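Local coordinates for immunoreactive 84kD antigen PG93 (Porphyromonas gingivalis, PDB 5M11), which serves as an essential surface component of the type IX secretion system of this oral bacterium and binds zinc and calcium ions, at residues Ala18-Glu23 against Leu285-Leu290; Ile374-Ser379 against Phe386-Trp391. One frame throughout, in Å; residues are numbered along the deposited sequence.

Overall arrangement
Two ways of holding a beta-propeller together meet in this chain. Contact 1 joins different blades: residues 18-23, on their way into the first strand of the first seven-bladed propeller, meet a loop of that propeller's last blade. Contact 2 lies within one blade of the second propeller, pairing its first two strands as a hairpin. The contact centres are 28 Å apart and their nearest atoms about 16 Å, so they do not touch. Zinc lies near both: the His-20 side chain of contact 1 is about 9 Å from a zinc ion and from the side chains of its ligands Asp-315 and His-340, and the Asp-375 side chain of contact 2 is about 6 Å from a zinc ion.

Contact 1: residues Ala18-Glu23 against Leu285-Leu290; sequences AIHKTE and LGEEGL. With PEG (di(hydroxyethyl)ether), chain Q.
Thr-22 and Gly-286 form a single antiparallel, hydrogen-bonded bridge, in which Thr-22 N gives to Gly-286 O at 3.1 Å and Gly-286 N returns a weak bond to Thr-22 O at 3.0 Å. Positive phi (68°) lets Gly-286 turn the loop here. The Thr-22 side chain points toward this loop. Its first torsion (chi1 -64°) carries CG2 against Leu-290 CG at 3.9 Å, the two side chains meeting at about a right angle, while CB lies over Gly-289. The hydroxyl OG1 pairs with Tyr-41 OH within the first blade. Nearer the surface, the bent chain of Glu-287 brings its carboxylate back over Lys-21, whose CD lies 3.7 Å from Glu-287 OE2. Extended beyond CG, Lys-21 carries NZ past it to a salt bridge with Glu-23 OE2 (3.0 Å). The His-20 ring and the Glu-287 carboxylate stand with planes 52° apart and share no hydrogen bond. A di(hydroxyethyl)ether molecule, probably from the crystallisation liquor, is modelled between them: His-20 NE2 gives to its O2 at 2.7 Å, and its O1 gives to Glu-287 OE2 at 2.8 Å, but its fit against the ring is too close for its position to carry much weight. The chemistry is thus split: inside, a backbone bridge and apolar packing join first blade to last, whereas outside Glu-287 lies directly against His-20 and Lys-21, hydrogen-bonded or salt-bridged to neither.

Contact 2: residues Ile374-Ser379 against Phe386-Trp391; sequences IDIAVS and FFVGTW
The first two strands of a propeller blade, 374-378 and 386-390, run antiparallel here as a beta hairpin, their axes 4.6 Å apart and their directions at 163°. Two hydrogen-bonded pairs, Asp-375 with Gly-389 and Ala-377 with Phe-387, take turns with the non-hydrogen-bonded pairs Ile-376 with Val-388 and Val-378 with Phe-386. At one end Ile-374 and Asp-375 both face Gly-389 in a classic beta bulge. Gly-389 O takes a nearly straight bond from Ile-374 N (2.9 Å), lying in the carbonyl plane, and a weak one from Asp-375 N (3.3 Å). The Ile-374 side chain leans across this end, CD1 reaching Trp-391 CE3 at 3.4 Å; with chi1 47°, its CG1 also lies beside Gly-389 O. On one face of the hairpin, Ile-376 and Val-388 lie side by side pointing the same way, CD1 of the former 4.0 Å from CG2 of the latter. The Phe-386 ring extends this row: its CD1 lies 4.2 Å from Ile-376 CG2, and Val-388 CG2 sits in the ring plane at its edge. Tyr-327, edge-to-face with Phe-386, and Val-344 bring the preceding blade against this apolar face. Asp-375, Ala-377 and Phe-387 belong to the other face, where Ala-377 meets Ile-427 of the next blade. Asp-375 OD2 takes a weak bond from Ile-427 N, while OD1 weakly accepts from Ile-376 N and comes close to Glu-318 OE2; two such carboxylates would probably favour a cation or a proton between them. Such a hairpin, its Ile-376, Val-388 and Phe-386 face set against the preceding blade, is characteristic of the four-stranded antiparallel blade of a beta-propeller.

Contact 1: residues Ala18-Glu23 against Leu285-Leu290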
ATOM      1  N   ALA A  18       4.579   5.511   3.361  1.00 59.82           N
ATOM      2  CA  ALA A  18       4.449   6.950   3.531  1.00 61.10           C
ATOM      3  C   ALA A  18       4.092   7.382   4.991  1.00 69.32           C
ATOM      4  O   ALA A  18       3.303   6.728   5.684  1.00 67.49           O
ATOM      5  CB  ALA A  18       3.391   7.468   2.573  1.00 61.29           C
ATOM      6  N   ILE A  19       4.655   8.527   5.424  1.00 97.68           N
ATOM      7  CA  ILE A  19       4.367   9.073   6.746  1.00 94.39           C
ATOM      8  C   ILE A  19       3.264  10.140   6.524  1.00102.17           C
ATOM      9  O   ILE A  19       2.083   9.805   6.674  1.00100.41           O
ATOM     10  CB  ILE A  19       5.675   9.529   7.458  1.00 98.45           C
ATOM     11  CG1 ILE A  19       6.371   8.298   8.096  1.00 98.00           C
ATOM     12  CG2 ILE A  19       5.448  10.605   8.510  1.00 95.56           C
ATOM     13  CD1 ILE A  19       7.446   7.644   7.215  1.00114.82           C
ATOM     14  N   HIS A  20       3.614  11.350   6.064  1.00103.46           N
ATOM     15  CA  HIS A  20       2.668  12.416   5.717  1.00104.63           C
ATOM     16  C   HIS A  20       1.687  12.783   6.942  1.00103.59           C
ATOM     17  O   HIS A  20       2.171  13.264   7.979  1.00101.87           O
ATOM     18  CB  HIS A  20       1.939  12.014   4.384  1.00107.63           C
ATOM     19  CG  HIS A  20       0.882  12.934   3.836  1.00111.99           C
ATOM     20  ND1 HIS A  20       0.791  14.265   4.215  1.00114.52           N
ATOM     21  CD2 HIS A  20      -0.110  12.664   2.954  1.00113.88           C
ATOM     22  CE1 HIS A  20      -0.256  14.747   3.570  1.00114.62           C
ATOM     23  NE2 HIS A  20      -0.827  13.822   2.798  1.00114.83           N
ATOM     24  N   LYS A  21       0.351  12.571   6.798  1.00 96.71           N
ATOM     25  CA  LYS A  21      -0.738  12.990   7.695  1.00 91.64           C
ATOM     26  C   LYS A  21      -0.743  12.312   9.079  1.00 88.54           C
ATOM     27  O   LYS A  21      -1.414  11.296   9.244  1.00 86.50           O
ATOM     28  CB  LYS A  21      -2.086  12.746   6.986  1.00 93.93           C
ATOM     29  CG  LYS A  21      -3.283  13.504   7.547  1.00106.19           C
ATOM     30  CD  LYS A  21      -4.544  13.011   6.861  1.00118.34           C
ATOM     31  CE  LYS A  21      -5.813  13.423   7.555  1.00126.29           C
ATOM     32  NZ  LYS A  21      -6.949  12.552   7.147  1.00134.86           N
ATOM     33  N   THR A  22      -0.075  12.928  10.088  1.00 81.90           N
ATOM     34  CA  THR A  22       0.002  12.421  11.476  1.00 76.41           C
ATOM     35  C   THR A  22      -1.369  12.626  12.129  1.00 76.18           C
ATOM     36  O   THR A  22      -1.750  13.745  12.466  1.00 76.21           O
ATOM     37  CB  THR A  22       1.184  13.065  12.226  1.00 77.96           C
ATOM     38  OG1 THR A  22       2.370  12.650  11.560  1.00 87.95           O
ATOM     39  CG2 THR A  22       1.282  12.657  13.692  1.00 63.94           C
ATOM     40  N   GLU A  23      -2.116  11.521  12.264  1.00 68.48           N
ATOM     41  CA  GLU A  23      -3.474  11.508  12.781  1.00 63.94           C
ATOM     42  C   GLU A  23      -3.544  11.190  14.285  1.00 62.91           C
ATOM     43  O   GLU A  23      -4.603  11.392  14.882  1.00 60.64           O
ATOM     44  CB  GLU A  23      -4.312  10.509  11.973  1.00 64.72           C
ATOM     45  CG  GLU A  23      -4.646  11.010  10.578  1.00 78.53           C
ATOM     46  CD  GLU A  23      -4.974   9.970   9.524  1.00107.40           C
ATOM     47  OE1 GLU A  23      -4.278   8.930   9.471  1.00106.83           O
ATOM     48  OE2 GLU A  23      -5.869  10.241   8.690  1.00106.38           O
ATOM     49  N   LEU A 285      -0.934  17.363  14.024  1.00 73.71           N
ATOM     50  CA  LEU A 285      -1.547  18.405  13.210  1.00 75.30           C
ATOM     51  C   LEU A 285      -1.901  17.891  11.824  1.00 82.42           C
ATOM     52  O   LEU A 285      -2.328  18.659  10.963  1.00 85.06           O
ATOM     53  CB  LEU A 285      -0.616  19.626  13.148  1.00 78.66           C
ATOM     54  CG  LEU A 285      -0.419  20.316  14.501  1.00 80.65           C
ATOM     55  CD1 LEU A 285       0.855  21.089  14.541  1.00 84.43           C
ATOM     56  CD2 LEU A 285      -1.577  21.202  14.827  1.00 80.87           C
ATOM     57  N   GLY A 286      -1.773  16.583  11.650  1.00 78.92           N
ATOM     58  CA  GLY A 286      -2.102  15.903  10.411  1.00 81.32           C
ATOM     59  C   GLY A 286      -1.171  16.235   9.273  1.00 92.66           C
ATOM     60  O   GLY A 286       0.015  15.882   9.309  1.00 94.11           O
ATOM     61  N   GLU A 287      -1.714  16.950   8.268  1.00 93.20           N
ATOM     62  CA  GLU A 287      -1.020  17.305   7.033  1.00 99.36           C
ATOM     63  C   GLU A 287       0.292  18.083   7.309  1.00106.29           C
ATOM     64  O   GLU A 287       1.170  18.124   6.440  1.00110.41           O
ATOM     65  CB  GLU A 287      -1.958  18.069   6.083  1.00103.72           C
ATOM     66  CG  GLU A 287      -2.237  17.343   4.765  1.00118.48           C
ATOM     67  CD  GLU A 287      -3.371  16.329   4.722  1.00139.59           C
ATOM     68  OE1 GLU A 287      -4.497  16.664   5.158  1.00135.16           O
ATOM     69  OE2 GLU A 287      -3.152  15.223   4.177  1.00134.89           O
ATOM     70  N   GLU A 288       0.444  18.622   8.535  1.00100.27           N
ATOM     71  CA  GLU A 288       1.659  19.290   8.981  1.00102.74           C
ATOM     72  C   GLU A 288       2.564  18.238   9.603  1.00104.90           C
ATOM     73  O   GLU A 288       3.704  18.097   9.181  1.00110.36           O
ATOM     74  CB  GLU A 288       1.346  20.429   9.971  1.00103.07           C
ATOM     75  CG  GLU A 288       2.533  21.322  10.331  1.00119.46           C
ATOM     76  CD  GLU A 288       3.548  20.826  11.354  1.00138.34           C
ATOM     77  OE1 GLU A 288       3.305  19.789  12.018  1.00 94.49           O
ATOM     78  OE2 GLU A 288       4.603  21.490  11.486  1.00148.37           O
ATOM     79  N   GLY A 289       2.047  17.521  10.598  1.00 94.48           N
ATOM     80  CA  GLY A 289       2.769  16.483  11.326  1.00 91.27           C
ATOM     81  C   GLY A 289       2.718  16.689  12.829  1.00 88.46           C
ATOM     82  O   GLY A 289       1.690  17.100  13.377  1.00 83.85           O
ATOM     83  N   LEU A 290       3.834  16.408  13.508  1.00 84.08           N
ATOM     84  CA  LEU A 290       3.919  16.541  14.958  1.00 80.24           C
ATOM     85  C   LEU A 290       4.381  17.921  15.371  1.00 87.20           C
ATOM     86  O   LEU A 290       4.928  18.677  14.550  1.00 92.00           O
ATOM     87  CB  LEU A 290       4.856  15.483  15.549  1.00 79.58           C
ATOM     88  CG  LEU A 290       4.296  14.079  15.682  1.00 80.95           C
ATOM     89  CD1 LEU A 290       5.397  13.071  15.530  1.00 83.46           C
ATOM     90  CD2 LEU A 290       3.576  13.888  17.018  1.00 78.24           C
TER
HETATM   91  C1  PEG Q 816      -4.496  13.895   1.121  1.00 77.04           C
HETATM   92  O1  PEG Q 816      -4.169  13.341   2.376  1.00 76.08           O
HETATM   93  C2  PEG Q 816      -3.897  15.255   0.930  1.00 79.71           C
HETATM   94  O2  PEG Q 816      -2.491  15.221   1.138  1.00 83.09           O
HETATM   95  C3  PEG Q 816      -1.750  15.726   0.030  1.00 84.94           C
HETATM   96  C4  PEG Q 816      -0.596  16.578   0.488  1.00 84.20           C
HETATM   97  O4  PEG Q 816       0.490  15.803   0.976  1.00 82.74           O

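Contact 2: residues Ile374-Ser379 against Phe386-Trp391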
ATOM      1  N   ILE A 374      -2.976   9.586 -13.768  1.00 68.11           N
ATOM      2  CA  ILE A 374      -3.137   8.138 -13.940  1.00 67.65           C
ATOM      3  C   ILE A 374      -2.097   7.430 -14.859  1.00 70.19           C
ATOM      4  O   ILE A 374      -2.110   6.187 -14.903  1.00 70.30           O
ATOM      5  CB  ILE A 374      -4.569   7.827 -14.443  1.00 72.56           C
ATOM      6  CG1 ILE A 374      -4.965   8.742 -15.608  1.00 73.90           C
ATOM      7  CG2 ILE A 374      -5.573   7.902 -13.303  1.00 75.70           C
ATOM      8  CD1 ILE A 374      -5.735   8.097 -16.548  1.00 84.69           C
ATOM      9  N   ASP A 375      -1.237   8.172 -15.593  1.00 64.40           N
ATOM     10  CA  ASP A 375      -0.218   7.532 -16.432  1.00 61.82           C
ATOM     11  C   ASP A 375       1.044   8.399 -16.566  1.00 63.83           C
ATOM     12  O   ASP A 375       0.988   9.631 -16.557  1.00 63.41           O
ATOM     13  CB  ASP A 375      -0.754   7.133 -17.831  1.00 64.00           C
ATOM     14  CG  ASP A 375      -0.197   5.828 -18.427  1.00 75.89           C
ATOM     15  OD1 ASP A 375       0.892   5.371 -17.985  1.00 74.32           O
ATOM     16  OD2 ASP A 375      -0.828   5.286 -19.357  1.00 85.45           O
ATOM     17  N   ILE A 376       2.189   7.716 -16.652  1.00 59.72           N
ATOM     18  CA  ILE A 376       3.514   8.296 -16.813  1.00 59.65           C
ATOM     19  C   ILE A 376       4.105   7.815 -18.131  1.00 63.62           C
ATOM     20  O   ILE A 376       3.797   6.702 -18.594  1.00 63.61           O
ATOM     21  CB  ILE A 376       4.462   7.938 -15.625  1.00 62.49           C
ATOM     22  CG1 ILE A 376       3.726   7.894 -14.243  1.00 64.26           C
ATOM     23  CG2 ILE A 376       5.700   8.863 -15.586  1.00 63.00           C
ATOM     24  CD1 ILE A 376       3.340   9.262 -13.587  1.00 74.61           C
ATOM     25  N   ALA A 377       4.942   8.671 -18.743  1.00 59.24           N
ATOM     26  CA  ALA A 377       5.716   8.380 -19.945  1.00 57.78           C
ATOM     27  C   ALA A 377       7.041   9.078 -19.793  1.00 60.30           C
ATOM     28  O   ALA A 377       7.069  10.296 -19.687  1.00 61.82           O
ATOM     29  CB  ALA A 377       4.983   8.820 -21.204  1.00 58.97           C
ATOM     30  N   VAL A 378       8.124   8.308 -19.677  1.00 54.61           N
ATOM     31  CA  VAL A 378       9.481   8.830 -19.486  1.00 54.47           C
ATOM     32  C   VAL A 378      10.206   8.853 -20.829  1.00 61.01           C
ATOM     33  O   VAL A 378      10.128   7.883 -21.586  1.00 60.21           O
ATOM     34  CB  VAL A 378      10.271   7.981 -18.453  1.00 56.27           C
ATOM     35  CG1 VAL A 378      11.588   8.649 -18.089  1.00 56.91           C
ATOM     36  CG2 VAL A 378       9.444   7.712 -17.212  1.00 55.42           C
ATOM     37  N   SER A 379      10.949   9.919 -21.114  1.00 60.35           N
ATOM     38  CA  SER A 379      11.696   9.948 -22.360  1.00 61.98           C
ATOM     39  C   SER A 379      12.919   9.022 -22.272  1.00 70.24           C
ATOM     40  O   SER A 379      13.311   8.605 -21.181  1.00 68.97           O
ATOM     41  CB  SER A 379      12.124  11.367 -22.703  1.00 65.76           C
ATOM     42  OG  SER A 379      13.089  11.825 -21.774  1.00 74.24           O
ATOM     43  N   PHE A 386       9.763  13.823 -18.455  1.00 58.72           N
ATOM     44  CA  PHE A 386       8.660  12.876 -18.506  1.00 55.08           C
ATOM     45  C   PHE A 386       7.345  13.622 -18.617  1.00 59.40           C
ATOM     46  O   PHE A 386       7.272  14.799 -18.262  1.00 60.56           O
ATOM     47  CB  PHE A 386       8.661  11.915 -17.289  1.00 54.50           C
ATOM     48  CG  PHE A 386       8.551  12.560 -15.924  1.00 54.94           C
ATOM     49  CD1 PHE A 386       7.315  12.727 -15.314  1.00 56.96           C
ATOM     50  CD2 PHE A 386       9.689  12.974 -15.235  1.00 55.57           C
ATOM     51  CE1 PHE A 386       7.216  13.311 -14.048  1.00 58.35           C
ATOM     52  CE2 PHE A 386       9.589  13.570 -13.977  1.00 58.53           C
ATOM     53  CZ  PHE A 386       8.355  13.723 -13.384  1.00 57.27           C
ATOM     54  N   PHE A 387       6.310  12.927 -19.114  1.00 55.52           N
ATOM     55  CA  PHE A 387       4.948  13.427 -19.272  1.00 56.42           C
ATOM     56  C   PHE A 387       3.992  12.684 -18.338  1.00 60.85           C
ATOM     57  O   PHE A 387       4.240  11.520 -17.972  1.00 59.34           O
ATOM     58  CB  PHE A 387       4.474  13.302 -20.732  1.00 58.28           C
ATOM     59  CG  PHE A 387       4.965  14.393 -21.659  1.00 60.94           C
ATOM     60  CD1 PHE A 387       4.213  15.549 -21.861  1.00 66.28           C
ATOM     61  CD2 PHE A 387       6.169  14.262 -22.335  1.00 61.76           C
ATOM     62  CE1 PHE A 387       4.670  16.559 -22.713  1.00 68.09           C
ATOM     63  CE2 PHE A 387       6.632  15.278 -23.172  1.00 66.10           C
ATOM     64  CZ  PHE A 387       5.875  16.413 -23.366  1.00 66.17           C
ATOM     65  N   VAL A 388       2.910  13.373 -17.925  1.00 58.63           N
ATOM     66  CA  VAL A 388       1.889  12.808 -17.041  1.00 58.61           C
ATOM     67  C   VAL A 388       0.486  13.078 -17.612  1.00 64.24           C
ATOM     68  O   VAL A 388       0.150  14.211 -17.943  1.00 65.55           O
ATOM     69  CB  VAL A 388       2.013  13.299 -15.573  1.00 62.66           C
ATOM     70  CG1 VAL A 388       0.947  12.659 -14.679  1.00 62.50           C
ATOM     71  CG2 VAL A 388       3.407  13.017 -15.019  1.00 61.38           C
ATOM     72  N   GLY A 389      -0.312  12.023 -17.696  1.00 60.41           N
ATOM     73  CA  GLY A 389      -1.684  12.097 -18.166  1.00 61.82           C
ATOM     74  C   GLY A 389      -2.644  12.077 -17.003  1.00 68.21           C
ATOM     75  O   GLY A 389      -2.657  11.114 -16.226  1.00 68.37           O
ATOM     76  N   THR A 390      -3.412  13.169 -16.847  1.00 65.98           N
ATOM     77  CA  THR A 390      -4.431  13.291 -15.811  1.00 67.75           C
ATOM     78  C   THR A 390      -5.799  12.995 -16.414  1.00 72.86           C
ATOM     79  O   THR A 390      -6.094  13.413 -17.542  1.00 73.06           O
ATOM     80  CB  THR A 390      -4.417  14.663 -15.137  1.00 81.81           C
ATOM     81  OG1 THR A 390      -4.602  15.668 -16.128  1.00 85.71           O
ATOM     82  CG2 THR A 390      -3.149  14.914 -14.322  1.00 79.35           C
ATOM     83  N   TRP A 391      -6.631  12.264 -15.669  1.00 69.90           N
ATOM     84  CA  TRP A 391      -7.958  11.928 -16.148  1.00 71.43           C
ATOM     85  C   TRP A 391      -8.924  13.084 -15.818  1.00 78.30           C
ATOM     86  O   TRP A 391      -9.525  13.128 -14.738  1.00 79.90           O
ATOM     87  CB  TRP A 391      -8.408  10.578 -15.579  1.00 69.73           C
ATOM     88  CG  TRP A 391      -9.461   9.910 -16.402  1.00 71.86           C
ATOM     89  CD1 TRP A 391     -10.767   9.723 -16.060  1.00 77.71           C
ATOM     90  CD2 TRP A 391      -9.301   9.343 -17.711  1.00 70.43           C
ATOM     91  NE1 TRP A 391     -11.434   9.082 -17.074  1.00 78.08           N
ATOM     92  CE2 TRP A 391     -10.557   8.838 -18.104  1.00 76.99           C
ATOM     93  CE3 TRP A 391      -8.225   9.258 -18.617  1.00 69.00           C
ATOM     94  CZ2 TRP A 391     -10.767   8.248 -19.361  1.00 76.01           C
ATOM     95  CZ3 TRP A 391      -8.438   8.680 -19.861  1.00 70.08           C
ATOM     96  CH2 TRP A 391      -9.697   8.192 -20.225  1.00 72.99           C
TER